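Local atomic coordinates of protelomerase (Agrobacterium tumefaciens, PDB entry 4F43), a protein that generates the covalently closed hairpin telomeres of a linear chromosome, by breaking and rejoining DNA strands, and protects the hairpin ends. Residues I143-I148 with Y262-L267; P201-S206 with A269-H274; S285-I290 with S303-T308. The protein carries 1 engineered substitution. One frame throughout, in Å; residues are numbered along the deposited sequence. Where two conformers were deposited one is given.

Interaction 1. Residues I143-I148 with Y262-L267; sequences IGIGLI and YGLRHL. With nucleotides of chain B.
Ile148 holds CG1 beside its backbone N (chi1 -62°), a choice that puts the other branch, CG2, anti to that nitrogen and leaves this methyl to meet Leu264. Leu264 sets CG anti to its own carbonyl carbon (chi1 -60°), and its side chain crosses that of Ile148 at about a right angle. The methyl CG2 of Ile148 lies 3.8 Å from Leu264 CB and 3.9 Å from Leu264 CD1, so one branch touches both the root and the tip of the leucine. CD1 of Leu264 reaches back toward the preceding turn of helix 140-151, within 4.2 Å of Ile145 CG2. Branched aliphatic residues suit this place, since all three are buried and their methyls offer no polar group in need of a partner. The helices, 140-151 and 263-276, belong to the telomere resolvase catalytic domain, and Pro155, Val158 and Phe159 of helix 155-161 pack on Ile148 as well. While Leu264 fixes helix 263-276 from the protein side, Tyr262 and His266, two residues to either side of it, face the hairpin DNA of chain B. The Tyr-x-x-Arg sequence of Tyr262 to Arg265 is reminiscent of the His-x-x-Arg box of tyrosine recombinases. Here Arg265 gives NH1 to the carbonyl oxygen of Gly152. The backbone N of Tyr262 donates a somewhat bent hydrogen bond to DG24 OP1 of chain B (3.1 Å, 146° at the hydrogen). The ring of Tyr262 lies between two backbone stretches of the DNA, CD1 being 3.7 Å from C4' of DT23 of chain B and CD2 being 3.8 Å from OP1 of DA13 of chain B. His266 NE2 stands 3.4 Å from OP1 of DA13 of chain B, and that oxygen lies near the imidazole plane.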
loop_
_atom_site.group_PDB
_atom_site.type_symbol
_atom_site.label_atom_id
_atom_site.label_comp_id
_atom_site.label_asym_id
_atom_site.label_seq_id
_atom_site.Cartn_x
_atom_site.Cartn_y
_atom_site.Cartn_z
ATOM N N ILE A 143 1.465 15.961 -9.804
ATOM C CA ILE A 143 2.477 16.216 -8.787
ATOM C C ILE A 143 2.605 15.010 -7.865
ATOM O O ILE A 143 3.707 14.642 -7.455
ATOM C CB ILE A 143 2.132 17.459 -7.944
ATOM C CG1 ILE A 143 1.902 18.674 -8.843
ATOM C CG2 ILE A 143 3.233 17.745 -6.933
ATOM C CD1 ILE A 143 1.601 19.943 -8.080
ATOM N N GLY A 144 1.470 14.394 -7.553
ATOM C CA GLY A 144 1.449 13.190 -6.744
ATOM C C GLY A 144 2.190 12.042 -7.404
ATOM O O GLY A 144 3.016 11.387 -6.772
ATOM N N ILE A 145 1.894 11.807 -8.680
ATOM C CA ILE A 145 2.561 10.762 -9.452
ATOM C C ILE A 145 4.072 10.967 -9.480
ATOM O O ILE A 145 4.844 10.049 -9.185
ATOM C CB ILE A 145 2.053 10.731 -10.903
ATOM C CG1 ILE A 145 0.535 10.570 -10.935
ATOM C CG2 ILE A 145 2.732 9.613 -11.683
ATOM C CD1 ILE A 145 -0.081 10.961 -12.254
ATOM N N GLY A 146 4.483 12.179 -9.839
ATOM C CA GLY A 146 5.890 12.527 -9.885
ATOM C C GLY A 146 6.559 12.356 -8.537
ATOM O O GLY A 146 7.723 11.965 -8.453
ATOM N N LEU A 147 5.814 12.649 -7.476
ATOM C CA LEU A 147 6.317 12.493 -6.118
ATOM C C LEU A 147 6.523 11.017 -5.796
ATOM O O LEU A 147 7.498 10.650 -5.147
ATOM C CB LEU A 147 5.357 13.134 -5.115
ATOM C CG LEU A 147 5.982 14.061 -4.073
ATOM C CD1 LEU A 147 7.044 14.935 -4.712
ATOM C CD2 LEU A 147 4.907 14.920 -3.429
ATOM N N ILE A 148 5.601 10.176 -6.257
ATOM C CA ILE A 148 5.739 8.733 -6.099
ATOM C C ILE A 148 6.982 8.246 -6.832
ATOM O O ILE A 148 7.739 7.424 -6.315
ATOM C CB ILE A 148 4.508 7.976 -6.639
ATOM C CG1 ILE A 148 3.255 8.360 -5.855
ATOM C CG2 ILE A 148 4.728 6.472 -6.572
ATOM C CD1 ILE A 148 1.994 7.684 -6.349
ATOM N N TYR A 262 2.550 1.451 -8.258
ATOM C CA TYR A 262 3.454 0.847 -7.283
ATOM C C TYR A 262 4.785 0.423 -7.903
ATOM O O TYR A 262 5.766 0.196 -7.193
ATOM C CB TYR A 262 2.786 -0.335 -6.575
ATOM C CG TYR A 262 3.279 -0.547 -5.159
ATOM C CD1 TYR A 262 2.678 0.106 -4.090
ATOM C CD2 TYR A 262 4.348 -1.392 -4.892
ATOM C CE1 TYR A 262 3.126 -0.081 -2.793
ATOM C CE2 TYR A 262 4.803 -1.586 -3.599
ATOM C CZ TYR A 262 4.188 -0.928 -2.555
ATOM O OH TYR A 262 4.636 -1.118 -1.267
ATOM N N GLY A 263 4.816 0.322 -9.227
ATOM C CA GLY A 263 6.041 -0.007 -9.935
ATOM C C GLY A 263 7.092 1.074 -9.767
ATOM O O GLY A 263 8.294 0.807 -9.821
ATOM N N LEU A 264 6.630 2.303 -9.554
ATOM C CA LEU A 264 7.517 3.443 -9.352
ATOM C C LEU A 264 8.294 3.315 -8.046
ATOM O O LEU A 264 9.383 3.865 -7.906
ATOM C CB LEU A 264 6.713 4.745 -9.358
ATOM C CG LEU A 264 5.927 5.051 -10.635
ATOM C CD1 LEU A 264 5.097 6.313 -10.464
ATOM C CD2 LEU A 264 6.870 5.183 -11.818
ATOM N N ARG A 265 7.721 2.589 -7.091
ATOM C CA ARG A 265 8.367 2.345 -5.807
ATOM C C ARG A 265 9.492 1.325 -5.976
ATOM O O ARG A 265 10.589 1.489 -5.431
ATOM C CB ARG A 265 7.335 1.854 -4.788
ATOM C CG ARG A 265 7.815 1.826 -3.347
ATOM C CD ARG A 265 6.628 1.880 -2.394
ATOM N NE ARG A 265 6.964 1.434 -1.045
ATOM C CZ ARG A 265 7.424 2.229 -0.083
ATOM N NH1 ARG A 265 7.612 3.520 -0.318
ATOM N NH2 ARG A 265 7.699 1.727 1.114
ATOM N N HIS A 266 9.207 0.277 -6.742
ATOM C CA HIS A 266 10.207 -0.725 -7.093
ATOM C C HIS A 266 11.372 -0.077 -7.834
ATOM O O HIS A 266 12.539 -0.269 -7.476
ATOM C CB HIS A 266 9.585 -1.810 -7.976
ATOM C CG HIS A 266 8.570 -2.659 -7.275
ATOM N ND1 HIS A 266 8.083 -3.829 -7.815
ATOM C CD2 HIS A 266 7.953 -2.511 -6.079
ATOM C CE1 HIS A 266 7.209 -4.367 -6.982
ATOM N NE2 HIS A 266 7.111 -3.586 -5.922
ATOM N N LEU A 267 11.042 0.693 -8.867
ATOM C CA LEU A 267 12.047 1.389 -9.661
ATOM C C LEU A 267 12.841 2.370 -8.803
ATOM O O LEU A 267 14.047 2.537 -8.985
ATOM C CB LEU A 267 11.392 2.120 -10.834
ATOM C CG LEU A 267 12.342 2.809 -11.815
ATOM C CD1 LEU A 267 13.311 1.802 -12.415
ATOM C CD2 LEU A 267 11.560 3.525 -12.905
ATOM P P DA B 13 3.870 -6.399 -4.490
ATOM O OP1 DA B 13 4.234 -5.194 -5.269
ATOM O OP2 DA B 13 4.508 -7.697 -4.797
ATOM O "O5'" DA B 13 4.110 -6.090 -2.941
ATOM C "C5'" DA B 13 3.414 -5.018 -2.320
ATOM C "C4'" DA B 13 3.776 -4.930 -0.849
ATOM O "O4'" DA B 13 2.760 -5.606 -0.063
ATOM C "C3'" DA B 13 5.100 -5.586 -0.473
ATOM O "O3'" DA B 13 5.730 -4.832 0.554
ATOM C "C2'" DA B 13 4.671 -6.958 0.033
ATOM C "C1'" DA B 13 3.366 -6.603 0.735
ATOM N N9 DA B 13 2.428 -7.712 0.861
ATOM C C8 DA B 13 2.335 -8.826 0.076
ATOM N N7 DA B 13 1.382 -9.651 0.444
ATOM C C5 DA B 13 0.812 -9.035 1.546
ATOM C C6 DA B 13 -0.251 -9.391 2.401
ATOM N N6 DA B 13 -0.970 -10.513 2.284
ATOM N N1 DA B 13 -0.551 -8.538 3.400
ATOM C C2 DA B 13 0.156 -7.413 3.539
ATOM N N3 DA B 13 1.170 -6.972 2.799
ATOM C C4 DA B 13 1.447 -7.838 1.814
ATOM P P DT B 23 -1.957 2.553 -1.112
ATOM O OP1 DT B 23 -0.836 3.486 -1.360
ATOM O OP2 DT B 23 -3.336 3.072 -0.994
ATOM O "O5'" DT B 23 -1.950 1.436 -2.256
ATOM C "C5'" DT B 23 -0.731 0.799 -2.622
ATOM C "C4'" DT B 23 -0.979 -0.290 -3.651
ATOM O "O4'" DT B 23 -1.950 -1.232 -3.126
ATOM C "C3'" DT B 23 -1.545 0.188 -4.987
ATOM O "O3'" DT B 23 -0.906 -0.506 -6.055
ATOM C "C2'" DT B 23 -3.020 -0.178 -4.896
ATOM C "C1'" DT B 23 -2.911 -1.487 -4.128
ATOM N N1 DT B 23 -4.183 -1.945 -3.500
ATOM C C2 DT B 23 -4.744 -3.119 -3.944
ATOM O O2 DT B 23 -4.253 -3.800 -4.824
ATOM N N3 DT B 23 -5.907 -3.471 -3.315
ATOM C C4 DT B 23 -6.558 -2.788 -2.309
ATOM O O4 DT B 23 -7.606 -3.203 -1.817
ATOM C C5 DT B 23 -5.919 -1.565 -1.888
ATOM C C7 DT B 23 -6.526 -0.726 -0.802
ATOM C C6 DT B 23 -4.779 -1.208 -2.496
ATOM P P DG B 24 -1.234 -0.127 -7.582
ATOM O OP1 DG B 24 -0.010 -0.356 -8.383
ATOM O OP2 DG B 24 -1.891 1.200 -7.592
ATOM O "O5'" DG B 24 -2.324 -1.214 -8.013
ATOM C "C5'" DG B 24 -1.920 -2.559 -8.240
ATOM C "C4'" DG B 24 -3.079 -3.398 -8.753
ATOM O "O4'" DG B 24 -4.107 -3.493 -7.733
ATOM C "C3'" DG B 24 -3.782 -2.857 -9.999
ATOM O "O3'" DG B 24 -4.040 -3.938 -10.888
ATOM C "C2'" DG B 24 -5.080 -2.280 -9.443
ATOM C "C1'" DG B 24 -5.356 -3.315 -8.367
ATOM N N9 DG B 24 -6.371 -2.932 -7.388
ATOM C C8 DG B 24 -6.359 -1.882 -6.501
ATOM N N7 DG B 24 -7.431 -1.823 -5.756
ATOM C C5 DG B 24 -8.202 -2.901 -6.173
ATOM C C6 DG B 24 -9.472 -3.360 -5.739
ATOM O O6 DG B 24 -10.208 -2.889 -4.859
ATOM N N1 DG B 24 -9.876 -4.496 -6.442
ATOM C C2 DG B 24 -9.147 -5.106 -7.435
ATOM N N2 DG B 24 -9.690 -6.189 -8.004
ATOM N N3 DG B 24 -7.962 -4.689 -7.849
ATOM C C4 DG B 24 -7.557 -3.589 -7.175
#

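Interaction 2. Residues P201-S206 with A269-H274; sequences PVLTRS and AEVAYH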
loop_
_atom_site.group_PDB
_atom_site.type_symbol
_atom_site.label_atom_id
_atom_site.label_comp_id
_atom_site.label_asym_id
_atom_site.label_seq_id
_atom_site.Cartn_x
_atom_site.Cartn_y
_atom_site.Cartn_z
ATOM N N PRO A 201 16.478 8.703 0.465
ATOM C CA PRO A 201 17.083 9.305 -0.726
ATOM C C PRO A 201 16.026 9.782 -1.714
ATOM O O PRO A 201 14.896 9.295 -1.697
ATOM C CB PRO A 201 17.875 8.145 -1.332
ATOM C CG PRO A 201 17.126 6.932 -0.907
ATOM C CD PRO A 201 16.626 7.236 0.477
ATOM N N VAL A 202 16.399 10.733 -2.565
ATOM C CA VAL A 202 15.520 11.210 -3.627
ATOM C C VAL A 202 16.250 11.202 -4.966
ATOM O O VAL A 202 17.478 11.266 -5.014
ATOM C CB VAL A 202 14.985 12.624 -3.336
ATOM C CG1 VAL A 202 13.934 12.575 -2.241
ATOM C CG2 VAL A 202 16.118 13.555 -2.950
ATOM N N LEU A 203 15.488 11.123 -6.052
ATOM C CA LEU A 203 16.066 10.954 -7.382
ATOM C C LEU A 203 16.177 12.271 -8.149
ATOM O O LEU A 203 16.508 12.287 -9.334
ATOM C CB LEU A 203 15.271 9.916 -8.178
ATOM C CG LEU A 203 15.158 8.561 -7.473
ATOM C CD1 LEU A 203 14.419 7.553 -8.334
ATOM C CD2 LEU A 203 16.536 8.042 -7.092
ATOM N N THR A 204 15.893 13.370 -7.461
ATOM C CA THR A 204 16.140 14.707 -7.990
ATOM C C THR A 204 16.432 15.625 -6.809
ATOM O O THR A 204 16.227 15.232 -5.661
ATOM C CB THR A 204 14.942 15.242 -8.800
ATOM O OG1 THR A 204 15.328 16.429 -9.506
ATOM C CG2 THR A 204 13.773 15.555 -7.886
ATOM N N ARG A 205 16.912 16.835 -7.080
ATOM C CA ARG A 205 17.308 17.746 -6.005
ATOM C C ARG A 205 16.177 18.033 -5.017
ATOM O O ARG A 205 15.026 18.224 -5.409
ATOM C CB ARG A 205 17.908 19.042 -6.558
ATOM C CG ARG A 205 17.379 19.464 -7.916
ATOM C CD ARG A 205 18.294 20.509 -8.533
ATOM N NE ARG A 205 17.879 20.899 -9.877
ATOM C CZ ARG A 205 17.210 22.011 -10.159
ATOM N NH1 ARG A 205 16.875 22.849 -9.188
ATOM N NH2 ARG A 205 16.877 22.286 -11.412
ATOM N N SER A 206 16.529 18.051 -3.733
ATOM C CA SER A 206 15.560 18.127 -2.640
ATOM C C SER A 206 14.653 19.356 -2.687
ATOM O O SER A 206 13.492 19.290 -2.277
ATOM C CB SER A 206 16.279 18.057 -1.289
ATOM O OG SER A 206 17.304 19.029 -1.205
ATOM N N ALA A 269 13.462 1.973 -5.604
ATOM C CA ALA A 269 14.376 1.109 -4.863
ATOM C C ALA A 269 15.604 0.739 -5.693
ATOM O O ALA A 269 16.746 0.958 -5.271
ATOM C CB ALA A 269 13.656 -0.142 -4.391
ATOM N N GLU A 270 15.354 0.190 -6.878
ATOM C CA GLU A 270 16.419 -0.265 -7.766
ATOM C C GLU A 270 17.401 0.853 -8.116
ATOM O O GLU A 270 18.618 0.679 -8.020
ATOM C CB GLU A 270 15.818 -0.845 -9.047
ATOM C CG GLU A 270 16.771 -1.706 -9.855
ATOM C CD GLU A 270 16.869 -3.123 -9.320
ATOM O OE1 GLU A 270 16.218 -3.422 -8.298
ATOM O OE2 GLU A 270 17.591 -3.942 -9.927
ATOM N N VAL A 271 16.862 2.000 -8.520
ATOM C CA VAL A 271 17.686 3.131 -8.938
ATOM C C VAL A 271 18.476 3.739 -7.779
ATOM O O VAL A 271 19.679 3.980 -7.902
ATOM C CB VAL A 271 16.845 4.224 -9.630
ATOM C CG1 VAL A 271 17.681 5.472 -9.868
ATOM C CG2 VAL A 271 16.275 3.703 -10.940
ATOM N N ALA A 272 17.805 3.980 -6.655
ATOM C CA ALA A 272 18.483 4.578 -5.509
ATOM C C ALA A 272 19.532 3.639 -4.921
ATOM O O ALA A 272 20.524 4.093 -4.348
ATOM C CB ALA A 272 17.490 5.010 -4.454
ATOM N N TYR A 273 19.317 2.334 -5.062
ATOM C CA TYR A 273 20.364 1.381 -4.713
ATOM C C TYR A 273 21.505 1.492 -5.715
ATOM O O TYR A 273 22.678 1.424 -5.351
ATOM C CB TYR A 273 19.837 -0.055 -4.685
ATOM C CG TYR A 273 20.935 -1.078 -4.485
ATOM C CD1 TYR A 273 21.408 -1.376 -3.214
ATOM C CD2 TYR A 273 21.504 -1.737 -5.569
ATOM C CE1 TYR A 273 22.417 -2.303 -3.027
ATOM C CE2 TYR A 273 22.510 -2.664 -5.391
ATOM C CZ TYR A 273 22.963 -2.945 -4.119
ATOM O OH TYR A 273 23.965 -3.871 -3.940
ATOM N N HIS A 274 21.150 1.664 -6.984
ATOM C CA HIS A 274 22.140 1.747 -8.053
ATOM C C HIS A 274 23.024 2.986 -7.920
ATOM O O HIS A 274 24.153 3.006 -8.409
ATOM C CB HIS A 274 21.441 1.751 -9.415
ATOM C CG HIS A 274 22.379 1.665 -10.578
ATOM N ND1 HIS A 274 23.009 2.770 -11.112
ATOM C CD2 HIS A 274 22.789 0.606 -11.315
ATOM C CE1 HIS A 274 23.769 2.394 -12.125
ATOM N NE2 HIS A 274 23.653 1.086 -12.270
#
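Leu203 reaches from the loop after strand 198-201 to helix 263-276. CB leaves the backbone in the direction of the helix, with CG turned beside the backbone N (chi1 -56°), and this choice carries the branch point across. CG itself still stands 4.7 Å from Val271 CG1, so the forked tip does the touching. Of the two methyls, CD1 lies 4.2 Å from Val271 CG1. The other, CD2, approaches the same Val271 CG1 at 4.0 Å and also meets Ala272 CB at 4.1 Å, which places it against two consecutive helix residues. Val271 answers with a single branch: CG1 is anti to the backbone N (chi1 172°) and slants across the leucine fork. Ala272 has only CB to offer, and that short methyl lets the loop come close while still being shared, since Pro201 CG rests 4.1 Å from it. Proline suits the end of the strand here: its ring presents carbon to the helix and, having no N-H, brings no donor to be satisfied. Pro201 belongs to an outermost strand of the four-stranded antiparallel sheet, so the contact ties the rim of that sheet to helix 263-276 within the catalytic domain, about 10 Å from the DNA at the nearest atoms. Met150 of helix 140-151 also packs on Leu203. Thr204 OG1 bonds to Glu132 OE1, away from the helix, whereas the carbonyl oxygen of Pro201 bonds to the hydroxyl of Tyr268, one residue before 269-274 on the same helix. Between 201-206 and 269-274 themselves no hydrogen bond or ion pair forms, so their contact rests on dispersion and the exclusion of water, which specify shape, while the neighbouring Tyr268 bond supplies the directional element.

Interaction 3. Residues S285-I290 with S303-T308; sequences SYFAAI and SYMTYT. With nucleotides of chain B.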
loop_
_atom_site.group_PDB
_atom_site.type_symbol
_atom_site.label_atom_id
_atom_site.label_comp_id
_atom_site.label_asym_id
_atom_site.label_seq_id
_atom_site.Cartn_x
_atom_site.Cartn_y
_atom_site.Cartn_z
ATOM N N SER A 285 19.290 -5.042 2.842
ATOM C CA SER A 285 19.451 -4.116 3.956
ATOM C C SER A 285 19.121 -2.686 3.540
ATOM O O SER A 285 18.401 -1.979 4.246
ATOM C CB SER A 285 20.871 -4.191 4.517
ATOM O OG SER A 285 20.981 -3.441 5.715
ATOM N N TYR A 286 19.648 -2.269 2.394
ATOM C CA TYR A 286 19.409 -0.926 1.885
ATOM C C TYR A 286 17.934 -0.742 1.549
ATOM O O TYR A 286 17.346 0.301 1.847
ATOM C CB TYR A 286 20.278 -0.652 0.658
ATOM C CG TYR A 286 20.260 0.792 0.217
ATOM C CD1 TYR A 286 20.857 1.779 0.990
ATOM C CD2 TYR A 286 19.653 1.168 -0.972
ATOM C CE1 TYR A 286 20.844 3.102 0.593
ATOM C CE2 TYR A 286 19.637 2.488 -1.378
ATOM C CZ TYR A 286 20.233 3.450 -0.591
ATOM O OH TYR A 286 20.220 4.767 -0.988
ATOM N N PHE A 287 17.347 -1.764 0.931
ATOM C CA PHE A 287 15.922 -1.756 0.622
ATOM C C PHE A 287 15.095 -1.579 1.888
ATOM O O PHE A 287 14.221 -0.717 1.952
ATOM C CB PHE A 287 15.522 -3.048 -0.091
ATOM C CG PHE A 287 15.676 -2.989 -1.583
ATOM C CD1 PHE A 287 16.805 -2.431 -2.157
ATOM C CD2 PHE A 287 14.693 -3.500 -2.411
ATOM C CE1 PHE A 287 16.947 -2.376 -3.530
ATOM C CE2 PHE A 287 14.829 -3.452 -3.783
ATOM C CZ PHE A 287 15.959 -2.888 -4.344
ATOM N N ALA A 288 15.391 -2.389 2.900
ATOM C CA ALA A 288 14.684 -2.314 4.173
ATOM C C ALA A 288 14.865 -0.949 4.834
ATOM O O ALA A 288 13.960 -0.451 5.504
ATOM C CB ALA A 288 15.154 -3.419 5.102
ATOM N N ALA A 289 16.033 -0.348 4.633
ATOM C CA ALA A 289 16.347 0.940 5.240
ATOM C C ALA A 289 15.570 2.084 4.595
ATOM O O ALA A 289 14.980 2.913 5.288
ATOM C CB ALA A 289 17.844 1.209 5.163
ATOM N N ILE A 290 15.572 2.122 3.267
ATOM C CA ILE A 290 14.952 3.222 2.538
ATOM C C ILE A 290 13.436 3.073 2.412
ATOM O O ILE A 290 12.722 4.063 2.255
ATOM C CB ILE A 290 15.576 3.379 1.140
ATOM C CG1 ILE A 290 15.305 2.128 0.297
ATOM C CG2 ILE A 290 17.069 3.659 1.259
ATOM C CD1 ILE A 290 16.200 1.989 -0.914
ATOM N N SER A 303 10.117 -8.742 -2.141
ATOM C CA SER A 303 8.970 -8.434 -2.986
ATOM C C SER A 303 9.214 -7.198 -3.851
ATOM O O SER A 303 8.430 -6.902 -4.752
ATOM C CB SER A 303 7.715 -8.231 -2.133
ATOM O OG SER A 303 7.421 -9.386 -1.364
ATOM N N TYR A 304 10.300 -6.479 -3.577
ATOM C CA TYR A 304 10.587 -5.238 -4.296
ATOM C C TYR A 304 11.656 -5.407 -5.371
ATOM O O TYR A 304 12.035 -4.442 -6.035
ATOM C CB TYR A 304 10.996 -4.133 -3.320
ATOM C CG TYR A 304 9.862 -3.626 -2.463
ATOM C CD1 TYR A 304 9.059 -2.578 -2.892
ATOM C CD2 TYR A 304 9.592 -4.196 -1.225
ATOM C CE1 TYR A 304 8.018 -2.111 -2.115
ATOM C CE2 TYR A 304 8.553 -3.736 -0.438
ATOM C CZ TYR A 304 7.769 -2.693 -0.887
ATOM O OH TYR A 304 6.734 -2.234 -0.105
ATOM N N MET A 305 12.141 -6.631 -5.540
ATOM C CA MET A 305 13.187 -6.900 -6.518
ATOM C C MET A 305 12.637 -7.689 -7.704
ATOM O O MET A 305 12.591 -8.917 -7.684
ATOM C CB MET A 305 14.351 -7.641 -5.859
ATOM C CG MET A 305 14.655 -7.152 -4.450
ATOM S SD MET A 305 16.331 -7.499 -3.889
ATOM C CE MET A 305 16.399 -9.278 -4.051
ATOM N N THR A 306 12.215 -6.964 -8.735
ATOM C CA THR A 306 11.610 -7.575 -9.912
ATOM C C THR A 306 12.129 -6.956 -11.208
ATOM O O THR A 306 11.885 -7.478 -12.296
ATOM C CB THR A 306 10.082 -7.435 -9.884
ATOM O OG1 THR A 306 9.535 -7.904 -11.121
ATOM C CG2 THR A 306 9.693 -5.981 -9.689
ATOM N N TYR A 307 12.837 -5.837 -11.088
ATOM C CA TYR A 307 13.391 -5.151 -12.250
ATOM C C TYR A 307 14.901 -5.325 -12.327
ATOM O O TYR A 307 15.557 -5.608 -11.325
ATOM C CB TYR A 307 13.065 -3.657 -12.201
ATOM C CG TYR A 307 11.597 -3.328 -12.321
ATOM C CD1 TYR A 307 10.752 -4.092 -13.118
ATOM C CD2 TYR A 307 11.056 -2.247 -11.637
ATOM C CE1 TYR A 307 9.407 -3.788 -13.228
ATOM C CE2 TYR A 307 9.716 -1.935 -11.740
ATOM C CZ TYR A 307 8.895 -2.708 -12.537
ATOM O OH TYR A 307 7.558 -2.402 -12.642
ATOM N N THR A 308 15.449 -5.157 -13.525
ATOM C CA THR A 308 16.895 -5.124 -13.703
ATOM C C THR A 308 17.294 -3.960 -14.608
ATOM O O THR A 308 16.725 -3.764 -15.684
ATOM C CB THR A 308 17.461 -6.464 -14.238
ATOM O OG1 THR A 308 18.875 -6.342 -14.440
ATOM C CG2 THR A 308 16.795 -6.866 -15.547
ATOM P P DA B 13 3.870 -6.399 -4.490
ATOM O OP1 DA B 13 4.234 -5.194 -5.269
ATOM O OP2 DA B 13 4.508 -7.697 -4.797
ATOM O "O5'" DA B 13 4.110 -6.090 -2.941
ATOM C "C5'" DA B 13 3.414 -5.018 -2.320
ATOM C "C4'" DA B 13 3.776 -4.930 -0.849
ATOM O "O4'" DA B 13 2.760 -5.606 -0.063
ATOM C "C3'" DA B 13 5.100 -5.586 -0.473
ATOM O "O3'" DA B 13 5.730 -4.832 0.554
ATOM C "C2'" DA B 13 4.671 -6.958 0.033
ATOM C "C1'" DA B 13 3.366 -6.603 0.735
ATOM N N9 DA B 13 2.428 -7.712 0.861
ATOM C C8 DA B 13 2.335 -8.826 0.076
ATOM N N7 DA B 13 1.382 -9.651 0.444
ATOM C C5 DA B 13 0.812 -9.035 1.546
ATOM C C6 DA B 13 -0.251 -9.391 2.401
ATOM N N6 DA B 13 -0.970 -10.513 2.284
ATOM N N1 DA B 13 -0.551 -8.538 3.400
ATOM C C2 DA B 13 0.156 -7.413 3.539
ATOM N N3 DA B 13 1.170 -6.972 2.799
ATOM C C4 DA B 13 1.447 -7.838 1.814
#
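A Met-aromatic contact joins helix 283-291 to the chain that runs past the hairpin DNA. Met305 SD sits above a face of the Phe287 ring at a distance, 4.7 Å from its centroid and 24° off the normal, displaced toward the rim of the ring. CG of Met305 also lies 3.8 Å from Phe287 CE2. A flexible, polarisable methionine suits this partly exposed position, where Lys283 and His115 also touch it. The edge of the phenylalanine ring faces the backbone: Tyr304 O lies near the ring plane, 3.7 Å from Phe287 CE2, so the carbonyl meets the slightly positive hydrogens of the ring. Phe287 CD2 adds a contact of 3.9 Å with Tyr304 CB. Ala269 of helix 263-276 packs on Phe287 too. Tyr304, thus gripped at its root, is placed as the nucleophile of a tyrosine recombinase would be, and probably serves as one in this catalytic domain. With CG beside the backbone N (chi1 -71°), the ring of Tyr304 leads away from Phe287 to the DNA, where Tyr304 OH is 2.9 Å from O3' of DA13 of chain B. That hydrogen bond is not settled, because the hydroxyl of Tyr262 is also within reach of the same proton. Next to Tyr304, Ser303 OG packs 3.9 Å from C2' of DA13 of chain B.

Read from the N terminus, interaction 1 opens on helix 140-151 and closes, after 113 intervening residues, at the beginning of helix 263-276. Interaction 2 opens inside that long loop, at 201-206, the end of strand 198-201 and the loop after it, but closes further down helix 263-276, so the two cross and do not nest. Interaction 3 follows in series, closing a short loop of 12 residues that leads from helix 283-291 to the segment 303-308. Helix 263-276 serves all three parts: it is shared by interactions 1 and 2, and it touches interaction 3 through His266 packing on Tyr304 and Ala269 on Phe287. Core helix, sheet rim and DNA-facing chain are thereby joined within one catalytic domain.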